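PDB 3LNB: N-acetyltransferase family protein from Bacillus anthracis, which transfers the acetyl group of acetyl-coenzyme A to arylamines and inactivates the antibiotic sulfamethoxazole. Local coordinates for residues 72-77 / 248-253; 134-139 / 228-233; 236-239 / 243-246. The protein carries 1 engineered substitution. All coordinates share one frame; numbering follows the deposited sequence.

Contact 1: residues 72-77 / 248-253; sequences DIMAGT and KGAITC. With COA (coenzyme A), chain B.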
loop_
_atom_site.group_PDB
_atom_site.type_symbol
_atom_site.label_atom_id
_atom_site.label_comp_id
_atom_site.label_asym_id
_atom_site.label_seq_id
_atom_site.Cartn_x
_atom_site.Cartn_y
_atom_site.Cartn_z
ATOM N N ASP A 72 -5.806 5.346 12.740
ATOM C CA ASP A 72 -6.617 6.561 12.839
ATOM C C ASP A 72 -8.090 6.178 12.808
ATOM O O ASP A 72 -8.918 6.793 13.486
ATOM C CB ASP A 72 -6.309 7.532 11.695
ATOM C CG ASP A 72 -5.079 8.386 11.967
ATOM O OD1 ASP A 72 -4.516 8.301 13.079
ATOM O OD2 ASP A 72 -4.674 9.149 11.069
ATOM N N ILE A 73 -8.409 5.163 12.008
ATOM C CA ILE A 73 -9.777 4.673 11.912
ATOM C C ILE A 73 -10.152 4.134 13.287
ATOM O O ILE A 73 -11.238 4.402 13.790
ATOM C CB ILE A 73 -9.902 3.533 10.854
ATOM C CG1 ILE A 73 -9.590 4.088 9.459
ATOM C CG2 ILE A 73 -11.292 2.920 10.898
ATOM C CD1 ILE A 73 -9.669 3.064 8.345
ATOM N N MET A 74 -9.242 3.380 13.895
ATOM C CA MET A 74 -9.480 2.819 15.222
ATOM C C MET A 74 -9.618 3.919 16.283
ATOM O O MET A 74 -10.486 3.851 17.153
ATOM C CB MET A 74 -8.330 1.884 15.611
ATOM C CG MET A 74 -8.194 0.653 14.722
ATOM S SD MET A 74 -9.593 -0.474 14.899
ATOM C CE MET A 74 -10.689 0.088 13.629
ATOM N N ALA A 75 -8.764 4.935 16.204
ATOM C CA ALA A 75 -8.793 6.027 17.175
ATOM C C ALA A 75 -9.820 7.113 16.862
ATOM O O ALA A 75 -10.064 7.995 17.686
ATOM C CB ALA A 75 -7.408 6.652 17.288
ATOM N N GLY A 76 -10.421 7.059 15.679
ATOM C CA GLY A 76 -11.399 8.072 15.311
ATOM C C GLY A 76 -10.754 9.434 15.094
ATOM O O GLY A 76 -11.263 10.458 15.562
ATOM N N THR A 77 -9.627 9.444 14.385
ATOM C CA THR A 77 -8.891 10.673 14.091
ATOM C C THR A 77 -8.556 10.721 12.601
ATOM O O THR A 77 -7.405 10.901 12.208
ATOM C CB THR A 77 -7.591 10.736 14.918
ATOM O OG1 THR A 77 -6.817 9.547 14.687
ATOM C CG2 THR A 77 -7.918 10.840 16.401
ATOM N N LYS A 248 -12.908 -2.950 11.754
ATOM C CA LYS A 248 -13.272 -4.026 12.672
ATOM C C LYS A 248 -12.227 -4.307 13.746
ATOM O O LYS A 248 -12.514 -4.978 14.742
ATOM C CB LYS A 248 -13.504 -5.318 11.890
ATOM C CG LYS A 248 -14.525 -5.214 10.784
ATOM C CD LYS A 248 -15.925 -5.003 11.330
ATOM C CE LYS A 248 -16.953 -5.236 10.233
ATOM N NZ LYS A 248 -16.666 -4.399 9.031
ATOM N N GLY A 249 -11.017 -3.808 13.545
ATOM C CA GLY A 249 -9.957 -4.051 14.504
ATOM C C GLY A 249 -8.656 -3.481 13.981
ATOM O O GLY A 249 -8.459 -3.374 12.770
ATOM N N ALA A 250 -7.759 -3.121 14.891
ATOM C CA ALA A 250 -6.489 -2.535 14.503
ATOM C C ALA A 250 -5.576 -3.508 13.775
ATOM O O ALA A 250 -5.509 -4.698 14.107
ATOM C CB ALA A 250 -5.778 -1.976 15.729
ATOM N N ILE A 251 -4.883 -2.989 12.768
ATOM C CA ILE A 251 -3.934 -3.778 12.004
ATOM C C ILE A 251 -2.754 -2.879 11.654
ATOM O O ILE A 251 -2.927 -1.696 11.336
ATOM C CB ILE A 251 -4.560 -4.349 10.699
ATOM C CG1 ILE A 251 -3.510 -5.140 9.903
ATOM C CG2 ILE A 251 -5.080 -3.220 9.824
ATOM C CD1 ILE A 251 -2.794 -6.230 10.685
ATOM N N THR A 252 -1.556 -3.435 11.764
ATOM C CA THR A 252 -0.328 -2.724 11.433
ATOM C C THR A 252 0.583 -3.793 10.860
ATOM O O THR A 252 0.828 -4.827 11.500
ATOM C CB THR A 252 0.330 -2.069 12.677
ATOM O OG1 THR A 252 -0.567 -1.103 13.245
ATOM C CG2 THR A 252 1.621 -1.351 12.285
ATOM N N CYS A 253 1.055 -3.557 9.639
ATOM C CA CYS A 253 1.912 -4.506 8.944
ATOM C C CYS A 253 3.089 -3.810 8.281
ATOM O O CYS A 253 2.988 -2.662 7.859
ATOM C CB CYS A 253 1.103 -5.255 7.884
ATOM S SG CYS A 253 2.071 -6.360 6.824
HETATM N N1A COA B . -8.050 -5.480 8.229
HETATM C C2A COA B . -7.849 -5.700 9.516
HETATM N N3A COA B . -7.264 -6.804 9.949
HETATM C C4A COA B . -6.854 -7.739 9.083
HETATM C C5A COA B . -7.052 -7.546 7.723
HETATM C C6A COA B . -7.668 -6.372 7.305
HETATM N N6A COA B . -7.862 -6.133 6.010
HETATM N N7A COA B . -6.548 -8.600 7.091
HETATM C C8A COA B . -6.051 -9.424 8.011
HETATM N N9A COA B . -6.229 -8.904 9.225
HETATM C C1B COA B . -5.713 -9.473 10.492
HETATM C C2B COA B . -6.222 -10.884 10.778
HETATM O O2B COA B . -7.536 -10.825 11.342
HETATM C C3B COA B . -5.207 -11.337 11.826
HETATM O O3B COA B . -5.650 -10.994 13.142
HETATM P P3B COA B . -5.264 -11.962 14.369
HETATM O O7A COA B . -3.844 -12.376 14.334
HETATM O O8A COA B . -5.643 -11.165 15.714
HETATM O O9A COA B . -6.273 -13.211 14.259
HETATM C C4B COA B . -3.945 -10.548 11.465
HETATM O O4B COA B . -4.300 -9.693 10.366
HETATM C C5B COA B . -2.819 -11.476 11.013
HETATM O O5B COA B . -3.216 -12.187 9.839
HETATM P P1A COA B . -2.296 -13.385 9.289
HETATM O O1A COA B . -2.912 -13.798 7.860
HETATM O O2A COA B . -2.257 -14.522 10.234
HETATM O O3A COA B . -0.835 -12.752 9.052
HETATM P P2A COA B . -0.425 -11.874 7.766
HETATM O O4A COA B . 0.160 -12.922 6.696
HETATM O O5A COA B . 0.576 -10.848 8.140
HETATM O O6A COA B . -1.765 -11.259 7.118
HETATM C CBP COA B . -2.033 -8.961 6.282
HETATM C CCP COA B . -2.220 -9.942 7.444
HETATM C CDP COA B . -0.540 -8.709 6.060
HETATM C CEP COA B . -2.727 -7.642 6.625
HETATM C CAP COA B . -2.661 -9.542 5.012
HETATM O OAP COA B . -4.041 -9.825 5.253
HETATM C C9P COA B . -2.563 -8.562 3.841
HETATM O O9P COA B . -1.488 -8.343 3.283
HETATM N N8P COA B . -3.718 -8.001 3.492
HETATM C C7P COA B . -3.848 -7.048 2.379
HETATM C C6P COA B . -4.772 -5.893 2.773
HETATM C C5P COA B . -5.249 -5.122 1.539
HETATM O O5P COA B . -6.089 -5.609 0.786
HETATM N N4P COA B . -4.716 -3.915 1.364
HETATM C C3P COA B . -5.080 -3.071 0.218
HETATM C C2P COA B . -6.421 -2.373 0.453
HETATM S S1P COA B . -6.371 -1.075 1.743
#
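Met74 carries this contact alone from the side of 72-77. Its sulfur lies against the peptide that joins Gly249 to Ala250, with Met74 SD 3.2 Å from Ala250 N and 3.3 Å from Gly249 C. Met74 CG packs against the methyl group of Ala250, 3.7 Å from Ala250 CB. The chain is bent at both chi2 (-67°) and chi3 (92°). The second bend swings the terminal methyl back along the backbone, with Met74 CE 3.9 Å from Gly249 N. The thioether therefore lies along the loop instead of ending on it. This is the tight part, and Ala250 within it is buried. Leu71 and Tyr286 also touch Ala250, while Asn70 bonds to Gly249 O and Ile251 N.

The contact joins the end of helix 71-75 to the loop that leads into strand 252-256, part of an antiparallel sheet. The helix stops in a Schellman motif with Gly76 at the C-prime position. Thr77 N donates to Asp72 O at 2.9 Å, and the bond from Gly76 N to Ile73 O is weak.

The turn itself is the open side: Ala75, Gly76 and Thr77 are exposed. Lys248 is exposed too, and its CB points away from the helix; its NZ bonds to Ser244 O and Lys242 O. Further along 248-253 the side chains of Ile251 and Cys253 line the coenzyme A pocket. Ile251 CB lies 3.7 Å from N3A of the adenine, and Cys253 SG is 3.6 Å from CDP of the pantetheine arm.

Contact 2: residues 134-139 / 228-233; sequences PDDGHV and EQKVNN. With COA (coenzyme A), chain B.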
loop_
_atom_site.group_PDB
_atom_site.type_symbol
_atom_site.label_atom_id
_atom_site.label_comp_id
_atom_site.label_asym_id
_atom_site.label_seq_id
_atom_site.Cartn_x
_atom_site.Cartn_y
_atom_site.Cartn_z
ATOM N N PRO A 134 -15.383 -4.663 -0.483
ATOM C CA PRO A 134 -16.163 -3.526 -0.986
ATOM C C PRO A 134 -15.625 -2.870 -2.259
ATOM O O PRO A 134 -14.414 -2.737 -2.439
ATOM C CB PRO A 134 -16.167 -2.562 0.201
ATOM C CG PRO A 134 -16.149 -3.494 1.376
ATOM C CD PRO A 134 -15.099 -4.503 0.955
ATOM N N ASP A 135 -16.547 -2.461 -3.128
ATOM C CA ASP A 135 -16.218 -1.795 -4.389
ATOM C C ASP A 135 -15.247 -0.631 -4.180
ATOM O O ASP A 135 -15.463 0.225 -3.320
ATOM C CB ASP A 135 -17.488 -1.245 -5.062
ATOM C CG ASP A 135 -18.343 -2.328 -5.717
ATOM O OD1 ASP A 135 -17.933 -3.506 -5.747
ATOM O OD2 ASP A 135 -19.440 -1.985 -6.215
ATOM N N ASP A 136 -14.187 -0.606 -4.982
ATOM C CA ASP A 136 -13.180 0.452 -4.923
ATOM C C ASP A 136 -12.549 0.664 -3.557
ATOM O O ASP A 136 -12.369 1.803 -3.134
ATOM C CB ASP A 136 -13.774 1.780 -5.390
ATOM C CG ASP A 136 -14.409 1.682 -6.753
ATOM O OD1 ASP A 136 -13.971 0.825 -7.540
ATOM O OD2 ASP A 136 -15.333 2.474 -7.039
ATOM N N GLY A 137 -12.217 -0.428 -2.873
ATOM C CA GLY A 137 -11.599 -0.326 -1.563
ATOM C C GLY A 137 -10.077 -0.352 -1.636
ATOM O O GLY A 137 -9.399 -0.672 -0.659
ATOM N N HIS A 138 -9.538 -0.031 -2.807
ATOM C CA HIS A 138 -8.095 0.006 -3.002
ATOM C C HIS A 138 -7.801 1.121 -3.988
ATOM O O HIS A 138 -8.628 1.431 -4.843
ATOM C CB HIS A 138 -7.577 -1.333 -3.548
ATOM C CG HIS A 138 -6.082 -1.407 -3.651
ATOM N ND1 HIS A 138 -5.240 -0.708 -2.811
ATOM C CD2 HIS A 138 -5.278 -2.142 -4.459
ATOM C CE1 HIS A 138 -3.984 -1.010 -3.094
ATOM N NE2 HIS A 138 -3.979 -1.879 -4.089
ATOM N N VAL A 139 -6.633 1.734 -3.840
ATOM C CA VAL A 139 -6.202 2.818 -4.709
ATOM C C VAL A 139 -4.781 2.510 -5.151
ATOM O O VAL A 139 -3.917 2.227 -4.321
ATOM C CB VAL A 139 -6.210 4.179 -3.969
ATOM C CG1 VAL A 139 -5.571 5.248 -4.842
ATOM C CG2 VAL A 139 -7.642 4.571 -3.595
ATOM N N GLU A 228 -8.932 13.551 -5.771
ATOM C CA GLU A 228 -8.877 13.561 -4.311
ATOM C C GLU A 228 -10.258 13.365 -3.674
ATOM O O GLU A 228 -10.387 12.701 -2.641
ATOM C CB GLU A 228 -8.238 14.873 -3.821
ATOM C CG GLU A 228 -7.725 14.828 -2.386
ATOM C CD GLU A 228 -6.242 15.189 -2.263
ATOM O OE1 GLU A 228 -5.884 16.378 -2.448
ATOM O OE2 GLU A 228 -5.428 14.279 -1.988
ATOM N N GLN A 229 -11.293 13.921 -4.291
ATOM C CA GLN A 229 -12.635 13.769 -3.746
ATOM C C GLN A 229 -13.025 12.289 -3.724
ATOM O O GLN A 229 -13.554 11.797 -2.730
ATOM C CB GLN A 229 -13.650 14.567 -4.566
ATOM C CG GLN A 229 -14.841 15.021 -3.736
ATOM C CD GLN A 229 -15.749 15.978 -4.474
ATOM O OE1 GLN A 229 -15.290 16.802 -5.276
ATOM N NE2 GLN A 229 -17.047 15.894 -4.196
ATOM N N LYS A 230 -12.757 11.584 -4.819
ATOM C CA LYS A 230 -13.073 10.157 -4.905
ATOM C C LYS A 230 -12.246 9.413 -3.864
ATOM O O LYS A 230 -12.742 8.515 -3.191
ATOM C CB LYS A 230 -12.752 9.618 -6.304
ATOM C CG LYS A 230 -12.768 8.091 -6.422
ATOM C CD LYS A 230 -14.150 7.481 -6.175
ATOM C CE LYS A 230 -14.108 5.964 -6.348
ATOM N NZ LYS A 230 -15.424 5.304 -6.095
ATOM N N VAL A 231 -10.977 9.790 -3.743
ATOM C CA VAL A 231 -10.104 9.164 -2.764
ATOM C C VAL A 231 -10.660 9.408 -1.361
ATOM O O VAL A 231 -10.553 8.546 -0.496
ATOM C CB VAL A 231 -8.660 9.698 -2.882
ATOM C CG1 VAL A 231 -7.828 9.256 -1.692
ATOM C CG2 VAL A 231 -8.030 9.165 -4.158
ATOM N N ASN A 232 -11.266 10.575 -1.136
ATOM C CA ASN A 232 -11.857 10.856 0.172
ATOM C C ASN A 232 -13.124 10.031 0.346
ATOM O O ASN A 232 -13.476 9.657 1.466
ATOM C CB ASN A 232 -12.202 12.337 0.333
ATOM C CG ASN A 232 -10.978 13.200 0.525
ATOM O OD1 ASN A 232 -10.162 12.951 1.407
ATOM N ND2 ASN A 232 -10.842 14.219 -0.308
ATOM N N ASN A 233 -13.811 9.746 -0.760
ATOM C CA ASN A 233 -15.034 8.943 -0.691
ATOM C C ASN A 233 -14.624 7.506 -0.367
ATOM O O ASN A 233 -15.285 6.821 0.405
ATOM C CB ASN A 233 -15.796 8.973 -2.025
ATOM C CG ASN A 233 -17.186 8.332 -1.924
ATOM O OD1 ASN A 233 -18.106 8.896 -1.315
ATOM N ND2 ASN A 233 -17.341 7.148 -2.509
HETATM N N1A COA B . -8.050 -5.480 8.229
HETATM C C2A COA B . -7.849 -5.700 9.516
HETATM N N3A COA B . -7.264 -6.804 9.949
HETATM C C4A COA B . -6.854 -7.739 9.083
HETATM C C5A COA B . -7.052 -7.546 7.723
HETATM C C6A COA B . -7.668 -6.372 7.305
HETATM N N6A COA B . -7.862 -6.133 6.010
HETATM N N7A COA B . -6.548 -8.600 7.091
HETATM C C8A COA B . -6.051 -9.424 8.011
HETATM N N9A COA B . -6.229 -8.904 9.225
HETATM C C1B COA B . -5.713 -9.473 10.492
HETATM C C2B COA B . -6.222 -10.884 10.778
HETATM O O2B COA B . -7.536 -10.825 11.342
HETATM C C3B COA B . -5.207 -11.337 11.826
HETATM O O3B COA B . -5.650 -10.994 13.142
HETATM P P3B COA B . -5.264 -11.962 14.369
HETATM O O7A COA B . -3.844 -12.376 14.334
HETATM O O8A COA B . -5.643 -11.165 15.714
HETATM O O9A COA B . -6.273 -13.211 14.259
HETATM C C4B COA B . -3.945 -10.548 11.465
HETATM O O4B COA B . -4.300 -9.693 10.366
HETATM C C5B COA B . -2.819 -11.476 11.013
HETATM O O5B COA B . -3.216 -12.187 9.839
HETATM P P1A COA B . -2.296 -13.385 9.289
HETATM O O1A COA B . -2.912 -13.798 7.860
HETATM O O2A COA B . -2.257 -14.522 10.234
HETATM O O3A COA B . -0.835 -12.752 9.052
HETATM P P2A COA B . -0.425 -11.874 7.766
HETATM O O4A COA B . 0.160 -12.922 6.696
HETATM O O5A COA B . 0.576 -10.848 8.140
HETATM O O6A COA B . -1.765 -11.259 7.118
HETATM C CBP COA B . -2.033 -8.961 6.282
HETATM C CCP COA B . -2.220 -9.942 7.444
HETATM C CDP COA B . -0.540 -8.709 6.060
HETATM C CEP COA B . -2.727 -7.642 6.625
HETATM C CAP COA B . -2.661 -9.542 5.012
HETATM O OAP COA B . -4.041 -9.825 5.253
HETATM C C9P COA B . -2.563 -8.562 3.841
HETATM O O9P COA B . -1.488 -8.343 3.283
HETATM N N8P COA B . -3.718 -8.001 3.492
HETATM C C7P COA B . -3.848 -7.048 2.379
HETATM C C6P COA B . -4.772 -5.893 2.773
HETATM C C5P COA B . -5.249 -5.122 1.539
HETATM O O5P COA B . -6.089 -5.609 0.786
HETATM N N4P COA B . -4.716 -3.915 1.364
HETATM C C3P COA B . -5.080 -3.071 0.218
HETATM C C2P COA B . -6.421 -2.373 0.453
HETATM S S1P COA B . -6.371 -1.075 1.743
#
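Lys230 NZ donates to Asp136 OD2 at 3.0 Å, and the two form a salt bridge. The ammonium meets the carboxylate on the anti side of OD2, 30° out of the carboxylate plane. The two side chains cross at about a right angle. Lys230 turns once, at chi2 (64°), and then runs extended through CD and CE, which carries NZ to the acid. Asp136 directs its CB toward the helix. Both residues are partly exposed, so the pair sits at the surface.

Asp136 is the third residue of a type II beta turn from Pro134 to Gly137, and its phi is positive (55°). The turn breaks strand 131-145 ahead of His138. The salt bridge thus ties this turn to the first part of helix 228-240. Deeper in, Val139 and Val231 are both buried, and Val139 CG2 lies 4.6 Å from Val231 CG2.

Past the turn the strand reaches what is probably the active site. His138 NE2 bonds to Asp153 OD2, and the ring touches Cys99. This is consistent with the Cys-His-Asp triad of arylamine N-acetyltransferases. C3P of the coenzyme A thiol arm lies over one face of the His138 ring, 3.8 Å from His138 ND1. Gly137 O lies 3.6 Å from C2P of the same arm.

Contact 3: residues 236-239 / 243-246; sequences KVIV and ESPF. With COA (coenzyme A), chain B.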
loop_
_atom_site.group_PDB
_atom_site.type_symbol
_atom_site.label_atom_id
_atom_site.label_comp_id
_atom_site.label_asym_id
_atom_site.label_seq_id
_atom_site.Cartn_x
_atom_site.Cartn_y
_atom_site.Cartn_z
ATOM N N LYS A 236 -13.940 7.201 3.296
ATOM C CA LYS A 236 -15.168 7.147 4.074
ATOM C C LYS A 236 -15.839 5.775 4.020
ATOM O O LYS A 236 -16.354 5.296 5.031
ATOM C CB LYS A 236 -16.135 8.242 3.612
ATOM C CG LYS A 236 -17.475 8.239 4.345
ATOM C CD LYS A 236 -17.328 8.148 5.874
ATOM C CE LYS A 236 -16.769 9.417 6.492
ATOM N NZ LYS A 236 -16.868 9.365 7.995
ATOM N N VAL A 237 -15.835 5.140 2.850
ATOM C CA VAL A 237 -16.441 3.817 2.701
ATOM C C VAL A 237 -15.688 2.770 3.525
ATOM O O VAL A 237 -16.279 1.827 4.043
ATOM C CB VAL A 237 -16.443 3.354 1.222
ATOM C CG1 VAL A 237 -17.003 1.939 1.118
ATOM C CG2 VAL A 237 -17.269 4.305 0.377
ATOM N N ILE A 238 -14.376 2.939 3.635
ATOM C CA ILE A 238 -13.552 2.016 4.397
ATOM C C ILE A 238 -13.755 2.251 5.896
ATOM O O ILE A 238 -13.627 1.334 6.715
ATOM C CB ILE A 238 -12.076 2.189 3.999
ATOM C CG1 ILE A 238 -11.862 1.573 2.610
ATOM C CG2 ILE A 238 -11.165 1.578 5.043
ATOM C CD1 ILE A 238 -10.445 1.688 2.094
ATOM N N VAL A 239 -14.085 3.489 6.239
ATOM C CA VAL A 239 -14.342 3.866 7.618
ATOM C C VAL A 239 -15.735 3.424 8.075
ATOM O O VAL A 239 -15.917 3.058 9.236
ATOM C CB VAL A 239 -14.257 5.402 7.810
ATOM C CG1 VAL A 239 -14.684 5.774 9.231
ATOM C CG2 VAL A 239 -12.850 5.887 7.543
ATOM N N GLU A 243 -19.057 -4.123 5.686
ATOM C CA GLU A 243 -18.154 -5.194 5.296
ATOM C C GLU A 243 -16.737 -4.679 5.111
ATOM O O GLU A 243 -15.866 -5.407 4.629
ATOM C CB GLU A 243 -18.609 -5.886 4.004
ATOM C CG GLU A 243 -19.765 -6.867 4.166
ATOM C CD GLU A 243 -19.893 -7.815 2.968
ATOM O OE1 GLU A 243 -19.160 -8.830 2.912
ATOM O OE2 GLU A 243 -20.721 -7.537 2.072
ATOM N N SER A 244 -16.496 -3.426 5.478
ATOM C CA SER A 244 -15.145 -2.892 5.354
ATOM C C SER A 244 -14.250 -3.722 6.253
ATOM O O SER A 244 -14.550 -3.926 7.425
ATOM C CB SER A 244 -15.073 -1.440 5.803
ATOM O OG SER A 244 -13.721 -1.093 6.072
ATOM N N PRO A 245 -13.131 -4.212 5.716
ATOM C CA PRO A 245 -12.197 -5.026 6.489
ATOM C C PRO A 245 -11.422 -4.185 7.505
ATOM O O PRO A 245 -10.899 -4.707 8.488
ATOM C CB PRO A 245 -11.250 -5.579 5.418
ATOM C CG PRO A 245 -12.011 -5.436 4.131
ATOM C CD PRO A 245 -12.718 -4.131 4.306
ATOM N N PHE A 246 -11.372 -2.878 7.272
ATOM C CA PHE A 246 -10.578 -1.999 8.117
ATOM C C PHE A 246 -11.205 -1.203 9.254
ATOM O O PHE A 246 -10.551 -0.327 9.815
ATOM C CB PHE A 246 -9.786 -1.061 7.206
ATOM C CG PHE A 246 -9.036 -1.785 6.129
ATOM C CD1 PHE A 246 -9.630 -2.025 4.891
ATOM C CD2 PHE A 246 -7.759 -2.286 6.373
ATOM C CE1 PHE A 246 -8.969 -2.752 3.909
ATOM C CE2 PHE A 246 -7.082 -3.018 5.397
ATOM C CZ PHE A 246 -7.690 -3.253 4.160
HETATM N N1A COA B . -8.050 -5.480 8.229
HETATM C C2A COA B . -7.849 -5.700 9.516
HETATM N N3A COA B . -7.264 -6.804 9.949
HETATM C C4A COA B . -6.854 -7.739 9.083
HETATM C C5A COA B . -7.052 -7.546 7.723
HETATM C C6A COA B . -7.668 -6.372 7.305
HETATM N N6A COA B . -7.862 -6.133 6.010
HETATM N N7A COA B . -6.548 -8.600 7.091
HETATM C C8A COA B . -6.051 -9.424 8.011
HETATM N N9A COA B . -6.229 -8.904 9.225
HETATM C C1B COA B . -5.713 -9.473 10.492
HETATM C C2B COA B . -6.222 -10.884 10.778
HETATM O O2B COA B . -7.536 -10.825 11.342
HETATM C C3B COA B . -5.207 -11.337 11.826
HETATM O O3B COA B . -5.650 -10.994 13.142
HETATM P P3B COA B . -5.264 -11.962 14.369
HETATM O O7A COA B . -3.844 -12.376 14.334
HETATM O O8A COA B . -5.643 -11.165 15.714
HETATM O O9A COA B . -6.273 -13.211 14.259
HETATM C C4B COA B . -3.945 -10.548 11.465
HETATM O O4B COA B . -4.300 -9.693 10.366
HETATM C C5B COA B . -2.819 -11.476 11.013
HETATM O O5B COA B . -3.216 -12.187 9.839
HETATM P P1A COA B . -2.296 -13.385 9.289
HETATM O O1A COA B . -2.912 -13.798 7.860
HETATM O O2A COA B . -2.257 -14.522 10.234
HETATM O O3A COA B . -0.835 -12.752 9.052
HETATM P P2A COA B . -0.425 -11.874 7.766
HETATM O O4A COA B . 0.160 -12.922 6.696
HETATM O O5A COA B . 0.576 -10.848 8.140
HETATM O O6A COA B . -1.765 -11.259 7.118
HETATM C CBP COA B . -2.033 -8.961 6.282
HETATM C CCP COA B . -2.220 -9.942 7.444
HETATM C CDP COA B . -0.540 -8.709 6.060
HETATM C CEP COA B . -2.727 -7.642 6.625
HETATM C CAP COA B . -2.661 -9.542 5.012
HETATM O OAP COA B . -4.041 -9.825 5.253
HETATM C C9P COA B . -2.563 -8.562 3.841
HETATM O O9P COA B . -1.488 -8.343 3.283
HETATM N N8P COA B . -3.718 -8.001 3.492
HETATM C C7P COA B . -3.848 -7.048 2.379
HETATM C C6P COA B . -4.772 -5.893 2.773
HETATM C C5P COA B . -5.249 -5.122 1.539
HETATM O O5P COA B . -6.089 -5.609 0.786
HETATM N N4P COA B . -4.716 -3.915 1.364
HETATM C C3P COA B . -5.080 -3.071 0.218
HETATM C C2P COA B . -6.421 -2.373 0.453
HETATM S S1P COA B . -6.371 -1.075 1.743
#
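Ile238 and Phe246 lie side by side and point the same way. The CG2 branch of Ile238 does the touching, 3.7 Å from Phe246 CB. Ile238 CG2 also approaches the ring obliquely, 3.9 Å from Phe246 CD1. CG2 is anti to the backbone N of Ile238, and this branch is the one that meets Phe246 CB.

Ser244 aims its side chain at the helix. Ser244 OG donates to Ile238 O at 2.5 Å, a short bond. The C=O...OG angle is 123°, and the hydroxyl is tilted 16° from the carbonyl plane. Ser244 OG also accepts from Phe246 N at 3.2 Å, which makes an ST turn. One buried hydroxyl thus joins the last part of helix 228-240 to the loop that follows it, and also ties down the backbone of Phe246.

That loop forms part of the coenzyme A pocket. Pro245 CB lies 3.8 Å above the plane of the Phe246 ring, offset toward its rim. The adenine amino group comes in obliquely, with N6A 3.3 Å from Phe246 CE2. Near the other end of the cofactor, S1P of coenzyme A is 3.5 Å from Phe246 CZ. Pro245 O lies 3.0 Å from N1A of the adenine. Leu98 touches both Ile238 and Phe246.

Contacts 2 and 3 share helix 228-240. Contact 2 uses its start and contact 3 its last part, and their centres lie about 10 Å apart. Contact 3 follows contact 2 along the chain, and both fall between the two segments of contact 1. Contact 1 lies about 11 Å from contact 3 and 17 Å from contact 2, centre to centre. Contact 3 touches both others: Ile73 packs on Phe246 and Ile238, and Pro134 packs on the 243-246 loop. The row runs from strand 131-145 of the larger sheet to strand 252-256 of the smaller one. Each supplies part of the coenzyme A pocket: contact 2 near the thiol, contact 1 by the adenine, contact 3 by both.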